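Local structure of sphingomyelinase C (Streptomyces griseocarneus, 7CNE) at residues Pro26-Glu31 / Ala234-Pro239; Val135-Gly140 / Val144-Thr149; Trp273-Trp278 / Tyr282-Leu287. The protein belongs to the endonuclease/exonuclease/phosphatase family and has the two-sheet core expected of the DNase I-like clan. All coordinates share one frame; numbering follows the deposited sequence.

In the fold
Contacts 1 and 3 sit on the same side of the chain's centre, with their own centres about 7 Å apart. They touch directly. The hydroxyl of Y284 in contact 3 packs against both aromatic residues of contact 1: OH of Y284 is 3.1 Å from CD2 of Y236 and 3.7 Å from CH2 of W28. Contact 2 is in the six-stranded sheet on the opposite side of the chain's centre. Its centre is about 32 Å from that of contact 1 and about 36 Å from that of contact 3. A bound succinic acid, probably from the crystallisation liquor, lies about 3 Å from the side chain of R237 in contact 1.

Contact 1 of 3, residues Pro26-Glu31 / Ala234-Pro239; sequences PNWGQE and AAYRYP
R237, which lies against W28, donates a hydrogen bond from NH1 to O3 of a bound succinic acid. The hydroxyl of Y238 makes a weak hydrogen bond with the same oxygen. The chain of R237 bends at chi3 (68°), and its guanidinium lies beyond the part that touches W28. One guanidinium face has CE1 of Y238 3.5 Å above the plane, offset toward the rim. The aliphatic part meets W28 instead: CG of R237 is 4.0 Å from CZ2 of W28. The indole and guanidinium planes stand 87° apart. Y236 joins R237 at the outer end of the same indole. Its CD2 is 3.8 Å from CH2 of W28, and the two rings cross obliquely. F18 adds an edge-to-face contact to W28. Behind the indole, N of W28 makes a weak hydrogen bond to OE1 of Q30, 3.2 Å long. NE2 of Q30 is hydrogen-bonded to the carbonyl oxygens of M20 and Y25, which fixes the amide. G29 then takes the N-cap position of helix 30-39. This surface aromatic contact joins the loop before helix 30-39 to the C-terminal end of the short helix 232-237 in the DNase I-like fold.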
loop_
_atom_site.group_PDB
_atom_site.type_symbol
_atom_site.label_atom_id
_atom_site.label_comp_id
_atom_site.label_asym_id
_atom_site.label_seq_id
_atom_site.Cartn_x
_atom_site.Cartn_y
_atom_site.Cartn_z
ATOM N N PRO A 26 -2.962 18.620 -12.251
ATOM C CA PRO A 26 -2.183 19.671 -11.577
ATOM C C PRO A 26 -2.832 20.239 -10.324
ATOM O O PRO A 26 -2.143 20.938 -9.564
ATOM C CB PRO A 26 -2.029 20.747 -12.665
ATOM C CG PRO A 26 -3.121 20.488 -13.632
ATOM C CD PRO A 26 -3.379 19.008 -13.611
ATOM N N ASN A 27 -4.106 19.955 -10.057
ATOM C CA ASN A 27 -4.830 20.640 -8.991
ATOM C C ASN A 27 -5.284 19.705 -7.871
ATOM O O ASN A 27 -6.308 19.957 -7.232
ATOM C CB ASN A 27 -6.022 21.395 -9.574
ATOM C CG ASN A 27 -5.592 22.447 -10.577
ATOM O OD1 ASN A 27 -4.759 23.298 -10.270
ATOM N ND2 ASN A 27 -6.127 22.374 -11.790
ATOM N N TRP A 28 -4.530 18.641 -7.583
ATOM C CA TRP A 28 -4.911 17.735 -6.501
ATOM C C TRP A 28 -4.046 17.910 -5.250
ATOM O O TRP A 28 -4.059 17.043 -4.363
ATOM C CB TRP A 28 -4.896 16.281 -6.979
ATOM C CG TRP A 28 -6.288 15.720 -7.135
ATOM C CD1 TRP A 28 -6.819 15.127 -8.247
ATOM C CD2 TRP A 28 -7.327 15.729 -6.153
ATOM N NE1 TRP A 28 -8.121 14.751 -8.009
ATOM C CE2 TRP A 28 -8.455 15.112 -6.730
ATOM C CE3 TRP A 28 -7.408 16.180 -4.828
ATOM C CZ2 TRP A 28 -9.652 14.948 -6.036
ATOM C CZ3 TRP A 28 -8.596 16.017 -4.146
ATOM C CH2 TRP A 28 -9.703 15.404 -4.753
ATOM N N GLY A 29 -3.321 19.028 -5.151
ATOM C CA GLY A 29 -2.546 19.344 -3.962
ATOM C C GLY A 29 -1.430 18.368 -3.654
ATOM O O GLY A 29 -1.068 18.201 -2.482
ATOM N N GLN A 30 -0.840 17.740 -4.683
ATOM C CA GLN A 30 0.057 16.610 -4.440
ATOM C C GLN A 30 1.325 17.033 -3.702
ATOM O O GLN A 30 1.768 16.334 -2.788
ATOM C CB GLN A 30 0.432 15.912 -5.752
ATOM C CG GLN A 30 -0.712 15.140 -6.430
ATOM C CD GLN A 30 -1.445 15.970 -7.473
ATOM O OE1 GLN A 30 -1.780 17.128 -7.232
ATOM N NE2 GLN A 30 -1.694 15.376 -8.647
ATOM N N GLU A 31 1.949 18.144 -4.104
ATOM C CA GLU A 31 3.177 18.559 -3.433
ATOM C C GLU A 31 2.896 18.968 -1.994
ATOM O O GLU A 31 3.654 18.616 -1.085
ATOM C CB GLU A 31 3.852 19.697 -4.202
ATOM C CG GLU A 31 4.525 19.250 -5.498
ATOM C CD GLU A 31 5.881 18.561 -5.285
ATOM O OE1 GLU A 31 6.430 18.610 -4.165
ATOM O OE2 GLU A 31 6.405 17.971 -6.251
ATOM N N ALA A 234 -12.349 11.141 -0.141
ATOM C CA ALA A 234 -13.145 10.023 -0.640
ATOM C C ALA A 234 -14.587 10.447 -0.886
ATOM O O ALA A 234 -15.214 10.008 -1.860
ATOM C CB ALA A 234 -13.091 8.841 0.329
ATOM N N ALA A 235 -15.129 11.309 -0.014
ATOM C CA ALA A 235 -16.504 11.771 -0.178
ATOM C C ALA A 235 -16.672 12.629 -1.426
ATOM O O ALA A 235 -17.736 12.603 -2.054
ATOM C CB ALA A 235 -16.955 12.550 1.058
ATOM N N TYR A 236 -15.642 13.388 -1.798
ATOM C CA TYR A 236 -15.717 14.187 -3.016
ATOM C C TYR A 236 -15.643 13.314 -4.261
ATOM O O TYR A 236 -16.340 13.570 -5.249
ATOM C CB TYR A 236 -14.597 15.222 -3.036
ATOM C CG TYR A 236 -14.508 15.981 -4.334
ATOM C CD1 TYR A 236 -15.486 16.905 -4.684
ATOM C CD2 TYR A 236 -13.462 15.769 -5.218
ATOM C CE1 TYR A 236 -15.417 17.609 -5.873
ATOM C CE2 TYR A 236 -13.384 16.469 -6.413
ATOM C CZ TYR A 236 -14.367 17.387 -6.733
ATOM O OH TYR A 236 -14.305 18.089 -7.918
ATOM N N ARG A 237 -14.800 12.282 -4.239
ATOM C CA ARG A 237 -14.570 11.487 -5.441
ATOM C C ARG A 237 -15.616 10.397 -5.632
ATOM O O ARG A 237 -15.853 9.975 -6.766
ATOM C CB ARG A 237 -13.178 10.851 -5.400
ATOM C CG ARG A 237 -12.024 11.838 -5.396
ATOM C CD ARG A 237 -10.712 11.088 -5.314
ATOM N NE ARG A 237 -10.457 10.323 -6.529
ATOM C CZ ARG A 237 -9.967 9.087 -6.551
ATOM N NH1 ARG A 237 -9.683 8.458 -5.418
ATOM N NH2 ARG A 237 -9.761 8.480 -7.709
ATOM N N TYR A 238 -16.224 9.909 -4.550
ATOM C CA TYR A 238 -17.172 8.795 -4.617
ATOM C C TYR A 238 -18.350 9.074 -3.692
ATOM O O TYR A 238 -18.590 8.343 -2.730
ATOM C CB TYR A 238 -16.493 7.477 -4.243
ATOM C CG TYR A 238 -15.300 7.125 -5.097
ATOM C CD1 TYR A 238 -14.005 7.300 -4.622
ATOM C CD2 TYR A 238 -15.466 6.614 -6.378
ATOM C CE1 TYR A 238 -12.909 6.973 -5.402
ATOM C CE2 TYR A 238 -14.378 6.285 -7.164
ATOM C CZ TYR A 238 -13.104 6.466 -6.672
ATOM O OH TYR A 238 -12.021 6.140 -7.456
ATOM N N PRO A 239 -19.125 10.125 -3.977
ATOM C CA PRO A 239 -20.192 10.517 -3.041
ATOM C C PRO A 239 -21.352 9.530 -2.951
ATOM O O PRO A 239 -22.079 9.563 -1.950
ATOM C CB PRO A 239 -20.655 11.873 -3.595
ATOM C CG PRO A 239 -20.385 11.764 -5.064
ATOM C CD PRO A 239 -19.110 10.975 -5.181
#

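Contact 2 of 3, residues Val135-Gly140 / Val144-Thr149; sequences VVLNVG and VHVVGT
V136 and H145 lie side by side and point the same way from neighbouring strands. Both methyls of V136 meet the imidazole around its CE1. CG2, beside the backbone N of V136 and anti to its carbonyl carbon, also reaches to 3.6 Å from ND1 of H145. CG1 stands over one ring face, 4.1 Å above the plane and offset toward the rim. Both ring nitrogens are hydrogen-bonded, ND1 to the hydroxyl of Y134 and NE2 to the carboxylate of E187, so the ring's rotation is fixed. V136 and H145 form a non-hydrogen-bonded pair in the beta hairpin of strands 131-139 and 142-150. The hairpin occupies the middle of a six-stranded mixed sheet, one of the two large sheets of this DNase I-like fold. The flanking pairs, V135 with V146 and L137 with V144, are hydrogen-bonded. In the second, N of L137 is 2.7 Å from O of V144. Their side chains share the other sheet face. There V135 and V146 run alongside each other, with CG2 of V135 3.6 Å from CB of V146. L137 slants across to V146 on the same face, its CD1 4.2 Å from CG2 of V146. Nearer the turn, V139 meets V144 through one methyl each, with CG2 of V139 3.9 Å from CG2 of V144. On its far side V144 packs on Q188 and M190 of strand 188-192.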
loop_
_atom_site.group_PDB
_atom_site.type_symbol
_atom_site.label_atom_id
_atom_site.label_comp_id
_atom_site.label_asym_id
_atom_site.label_seq_id
_atom_site.Cartn_x
_atom_site.Cartn_y
_atom_site.Cartn_z
ATOM N N VAL A 135 10.833 -7.110 0.086
ATOM C CA VAL A 135 12.029 -6.685 0.800
ATOM C C VAL A 135 12.329 -7.670 1.918
ATOM O O VAL A 135 11.418 -8.185 2.575
ATOM C CB VAL A 135 11.921 -5.248 1.359
ATOM C CG1 VAL A 135 11.628 -4.294 0.242
ATOM C CG2 VAL A 135 10.875 -5.144 2.454
ATOM N N VAL A 136 13.616 -7.949 2.102
ATOM C CA VAL A 136 14.125 -8.697 3.242
ATOM C C VAL A 136 14.852 -7.697 4.120
ATOM O O VAL A 136 15.807 -7.056 3.668
ATOM C CB VAL A 136 15.071 -9.832 2.820
ATOM C CG1 VAL A 136 15.593 -10.559 4.066
ATOM C CG2 VAL A 136 14.367 -10.800 1.885
ATOM N N LEU A 137 14.390 -7.543 5.356
ATOM C CA LEU A 137 15.008 -6.634 6.309
ATOM C C LEU A 137 15.829 -7.404 7.332
ATOM O O LEU A 137 15.475 -8.519 7.721
ATOM C CB LEU A 137 13.949 -5.808 7.035
ATOM C CG LEU A 137 12.884 -5.185 6.123
ATOM C CD1 LEU A 137 11.794 -4.561 6.966
ATOM C CD2 LEU A 137 13.502 -4.154 5.164
ATOM N N ASN A 138 16.918 -6.780 7.785
ATOM C CA ASN A 138 17.722 -7.292 8.888
ATOM C C ASN A 138 17.344 -6.534 10.160
ATOM O O ASN A 138 17.584 -5.326 10.263
ATOM C CB ASN A 138 19.211 -7.154 8.593
ATOM C CG ASN A 138 20.041 -8.018 9.498
ATOM O OD1 ASN A 138 20.378 -7.626 10.625
ATOM N ND2 ASN A 138 20.332 -9.225 9.040
ATOM N N VAL A 139 16.738 -7.245 11.115
ATOM C CA VAL A 139 16.142 -6.673 12.322
ATOM C C VAL A 139 16.471 -7.601 13.480
ATOM O O VAL A 139 16.099 -8.775 13.442
ATOM C CB VAL A 139 14.608 -6.541 12.237
ATOM C CG1 VAL A 139 14.099 -5.494 13.234
ATOM C CG2 VAL A 139 14.121 -6.284 10.829
ATOM N N GLY A 140 17.121 -7.075 14.519
ATOM C CA GLY A 140 17.336 -7.833 15.745
ATOM C C GLY A 140 17.965 -9.199 15.548
ATOM O O GLY A 140 17.490 -10.198 16.102
ATOM N N VAL A 144 13.286 -10.280 8.383
ATOM C CA VAL A 144 11.845 -10.071 8.290
ATOM C C VAL A 144 11.526 -9.778 6.829
ATOM O O VAL A 144 12.201 -8.957 6.197
ATOM C CB VAL A 144 11.384 -8.914 9.198
ATOM C CG1 VAL A 144 9.929 -8.569 8.935
ATOM C CG2 VAL A 144 11.608 -9.278 10.671
ATOM N N HIS A 145 10.511 -10.450 6.293
ATOM C CA HIS A 145 10.148 -10.330 4.888
ATOM C C HIS A 145 8.864 -9.525 4.773
ATOM O O HIS A 145 7.894 -9.787 5.497
ATOM C CB HIS A 145 9.976 -11.713 4.242
ATOM C CG HIS A 145 11.146 -12.619 4.449
ATOM N ND1 HIS A 145 11.993 -12.987 3.423
ATOM C CD2 HIS A 145 11.632 -13.205 5.570
ATOM C CE1 HIS A 145 12.944 -13.768 3.901
ATOM N NE2 HIS A 145 12.750 -13.913 5.202
ATOM N N VAL A 146 8.853 -8.551 3.865
ATOM C CA VAL A 146 7.684 -7.707 3.648
ATOM C C VAL A 146 7.380 -7.684 2.163
ATOM O O VAL A 146 8.280 -7.456 1.351
ATOM C CB VAL A 146 7.900 -6.273 4.173
ATOM C CG1 VAL A 146 6.661 -5.419 3.902
ATOM C CG2 VAL A 146 8.207 -6.289 5.654
ATOM N N VAL A 147 6.118 -7.925 1.810
ATOM C CA VAL A 147 5.599 -7.645 0.474
ATOM C C VAL A 147 4.695 -6.427 0.591
ATOM O O VAL A 147 3.751 -6.424 1.388
ATOM C CB VAL A 147 4.830 -8.837 -0.119
ATOM C CG1 VAL A 147 4.231 -8.462 -1.502
ATOM C CG2 VAL A 147 5.729 -10.075 -0.217
ATOM N N GLY A 148 4.979 -5.395 -0.189
ATOM C CA GLY A 148 4.154 -4.196 -0.229
ATOM C C GLY A 148 3.471 -4.136 -1.581
ATOM O O GLY A 148 4.099 -4.399 -2.606
ATOM N N THR A 149 2.184 -3.801 -1.591
ATOM C CA THR A 149 1.474 -3.849 -2.862
ATOM C C THR A 149 0.250 -2.945 -2.833
ATOM O O THR A 149 -0.108 -2.346 -1.811
ATOM C CB THR A 149 1.072 -5.290 -3.223
ATOM O OG1 THR A 149 0.699 -5.354 -4.607
ATOM C CG2 THR A 149 -0.105 -5.763 -2.372
#

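Contact 3 of 3, residues Trp273-Trp278 / Tyr282-Leu287; sequences WTVSSW and YTYTDL
Strands 273-276 and 281-284 pair antiparallel, with W273 and V275 in hydrogen-bonded pairs with Y284 and Y282, and T274 and T283 in a non-hydrogen-bonded pair between them. They form a two-stranded beta hairpin that makes a separate small sheet beside the DNase I-like core. The bond from N of Y282 to O of V275 is 2.8 Å. On one face of the hairpin, T274 and T283 are joined through their hydroxyls, with OG1 of T274 2.6 Å from OG1 of T283. Each hydroxyl sits beside its own backbone N, which lets the two groups meet across the strands. The aromatic residues take the other face. W273 has CG between its backbone N and carbonyl carbon (chi1 57°), and this swings the indole across toward Y284. CB of Y284 stands 3.3 Å above one indole face, offset toward the rim. The Y284 ring continues over the six-membered ring at an oblique tilt of 32°, with its CD1 3.5 Å from CH2 of W273. V275 meets the edge of the Y284 ring, where its CG2 is 4.1 Å from CE1 of Y284. Closer to the turn, CB of S277 lies 3.9 Å from CE2 of Y282. Helices 30-39 and 232-237 also contact W273, through R33 and I233. OD1 of D286 is hydrogen-bonded to OG of S232, while the backbone carbonyl of D286 takes the indole N-H. NE1 of W273 donates to O of D286 at 3.0 Å; the oxygen lies near the indole plane, but the donor sits 41° out of the carbonyl plane.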
loop_
_atom_site.group_PDB
_atom_site.type_symbol
_atom_site.label_atom_id
_atom_site.label_comp_id
_atom_site.label_asym_id
_atom_site.label_seq_id
_atom_site.Cartn_x
_atom_site.Cartn_y
_atom_site.Cartn_z
ATOM N N TRP A 273 -6.692 22.437 3.385
ATOM C CA TRP A 273 -5.927 22.863 2.229
ATOM C C TRP A 273 -6.907 23.006 1.078
ATOM O O TRP A 273 -7.910 22.290 1.005
ATOM C CB TRP A 273 -4.795 21.882 1.881
ATOM C CG TRP A 273 -5.275 20.485 1.633
ATOM C CD1 TRP A 273 -5.521 19.527 2.571
ATOM C CD2 TRP A 273 -5.590 19.900 0.364
ATOM N NE1 TRP A 273 -5.964 18.373 1.960
ATOM C CE2 TRP A 273 -6.017 18.580 0.607
ATOM C CE3 TRP A 273 -5.556 20.366 -0.957
ATOM C CZ2 TRP A 273 -6.402 17.718 -0.422
ATOM C CZ3 TRP A 273 -5.932 19.511 -1.974
ATOM C CH2 TRP A 273 -6.352 18.201 -1.701
ATOM N N THR A 274 -6.632 23.955 0.198
ATOM C CA THR A 274 -7.597 24.351 -0.810
ATOM C C THR A 274 -6.942 24.355 -2.179
ATOM O O THR A 274 -5.782 24.752 -2.329
ATOM C CB THR A 274 -8.186 25.734 -0.490
ATOM O OG1 THR A 274 -8.787 25.699 0.813
ATOM C CG2 THR A 274 -9.237 26.126 -1.519
ATOM N N VAL A 275 -7.690 23.882 -3.170
ATOM C CA VAL A 275 -7.255 23.889 -4.556
ATOM C C VAL A 275 -8.411 24.410 -5.398
ATOM O O VAL A 275 -9.559 24.473 -4.950
ATOM C CB VAL A 275 -6.814 22.491 -5.040
ATOM C CG1 VAL A 275 -5.489 22.091 -4.394
ATOM C CG2 VAL A 275 -7.894 21.475 -4.737
ATOM N N SER A 276 -8.091 24.786 -6.634
ATOM C CA SER A 276 -9.051 25.360 -7.566
ATOM C C SER A 276 -9.253 24.413 -8.740
ATOM O O SER A 276 -8.288 23.843 -9.259
ATOM C CB SER A 276 -8.575 26.724 -8.077
ATOM O OG SER A 276 -8.276 27.601 -7.004
ATOM N N SER A 277 -10.509 24.245 -9.152
ATOM C CA SER A 277 -10.826 23.380 -10.285
ATOM C C SER A 277 -12.035 23.944 -11.010
ATOM O O SER A 277 -13.106 24.079 -10.409
ATOM C CB SER A 277 -11.099 21.945 -9.832
ATOM O OG SER A 277 -11.607 21.171 -10.909
ATOM N N TRP A 278 -11.866 24.235 -12.302
ATOM C CA TRP A 278 -12.927 24.802 -13.135
ATOM C C TRP A 278 -13.523 26.049 -12.489
ATOM O O TRP A 278 -14.741 26.185 -12.338
ATOM C CB TRP A 278 -14.010 23.763 -13.426
ATOM C CG TRP A 278 -13.831 23.125 -14.762
ATOM C CD1 TRP A 278 -13.175 21.961 -15.034
ATOM C CD2 TRP A 278 -14.277 23.642 -16.017
ATOM N NE1 TRP A 278 -13.203 21.708 -16.388
ATOM C CE2 TRP A 278 -13.870 22.729 -17.013
ATOM C CE3 TRP A 278 -14.984 24.788 -16.398
ATOM C CZ2 TRP A 278 -14.145 22.927 -18.365
ATOM C CZ3 TRP A 278 -15.260 24.979 -17.740
ATOM C CH2 TRP A 278 -14.838 24.056 -18.707
ATOM N N TYR A 282 -12.100 24.271 -3.694
ATOM C CA TYR A 282 -12.437 23.081 -2.927
ATOM C C TYR A 282 -11.466 22.963 -1.762
ATOM O O TYR A 282 -10.248 23.051 -1.956
ATOM C CB TYR A 282 -12.380 21.824 -3.804
ATOM C CG TYR A 282 -13.400 21.798 -4.920
ATOM C CD1 TYR A 282 -14.709 21.397 -4.681
ATOM C CD2 TYR A 282 -13.053 22.172 -6.215
ATOM C CE1 TYR A 282 -15.651 21.371 -5.703
ATOM C CE2 TYR A 282 -13.986 22.143 -7.246
ATOM C CZ TYR A 282 -15.282 21.743 -6.983
ATOM O OH TYR A 282 -16.218 21.717 -7.995
ATOM N N THR A 283 -12.001 22.777 -0.557
ATOM C CA THR A 283 -11.189 22.655 0.648
ATOM C C THR A 283 -11.350 21.259 1.236
ATOM O O THR A 283 -12.471 20.774 1.394
ATOM C CB THR A 283 -11.568 23.721 1.683
ATOM O OG1 THR A 283 -11.282 25.022 1.150
ATOM C CG2 THR A 283 -10.759 23.526 2.964
ATOM N N TYR A 284 -10.228 20.624 1.564
ATOM C CA TYR A 284 -10.214 19.276 2.111
ATOM C C TYR A 284 -9.510 19.272 3.462
ATOM O O TYR A 284 -8.683 20.140 3.754
ATOM C CB TYR A 284 -9.516 18.300 1.154
ATOM C CG TYR A 284 -10.167 18.264 -0.210
ATOM C CD1 TYR A 284 -9.716 19.076 -1.242
ATOM C CD2 TYR A 284 -11.253 17.434 -0.451
ATOM C CE1 TYR A 284 -10.329 19.053 -2.499
ATOM C CE2 TYR A 284 -11.866 17.400 -1.695
ATOM C CZ TYR A 284 -11.399 18.213 -2.711
ATOM O OH TYR A 284 -12.015 18.172 -3.938
ATOM N N THR A 285 -9.848 18.275 4.285
ATOM C CA THR A 285 -9.251 18.133 5.610
ATOM C C THR A 285 -8.672 16.738 5.807
ATOM O O THR A 285 -8.601 16.248 6.936
ATOM C CB THR A 285 -10.262 18.448 6.717
ATOM O OG1 THR A 285 -11.526 17.862 6.399
ATOM C CG2 THR A 285 -10.422 19.968 6.901
ATOM N N ASP A 286 -8.264 16.082 4.716
ATOM C CA ASP A 286 -7.553 14.811 4.787
ATOM C C ASP A 286 -6.414 14.829 3.785
ATOM O O ASP A 286 -6.476 15.533 2.771
ATOM C CB ASP A 286 -8.457 13.606 4.500
ATOM C CG ASP A 286 -9.630 13.526 5.449
ATOM O OD1 ASP A 286 -10.651 14.189 5.176
ATOM O OD2 ASP A 286 -9.521 12.813 6.469
ATOM N N LEU A 287 -5.372 14.047 4.074
ATOM C CA LEU A 287 -4.207 14.018 3.203
ATOM C C LEU A 287 -4.352 13.007 2.071
ATOM O O LEU A 287 -3.554 13.028 1.127
ATOM C CB LEU A 287 -2.946 13.730 4.021
ATOM C CG LEU A 287 -2.559 14.869 4.978
ATOM C CD1 LEU A 287 -1.314 14.520 5.783
ATOM C CD2 LEU A 287 -2.346 16.162 4.208
#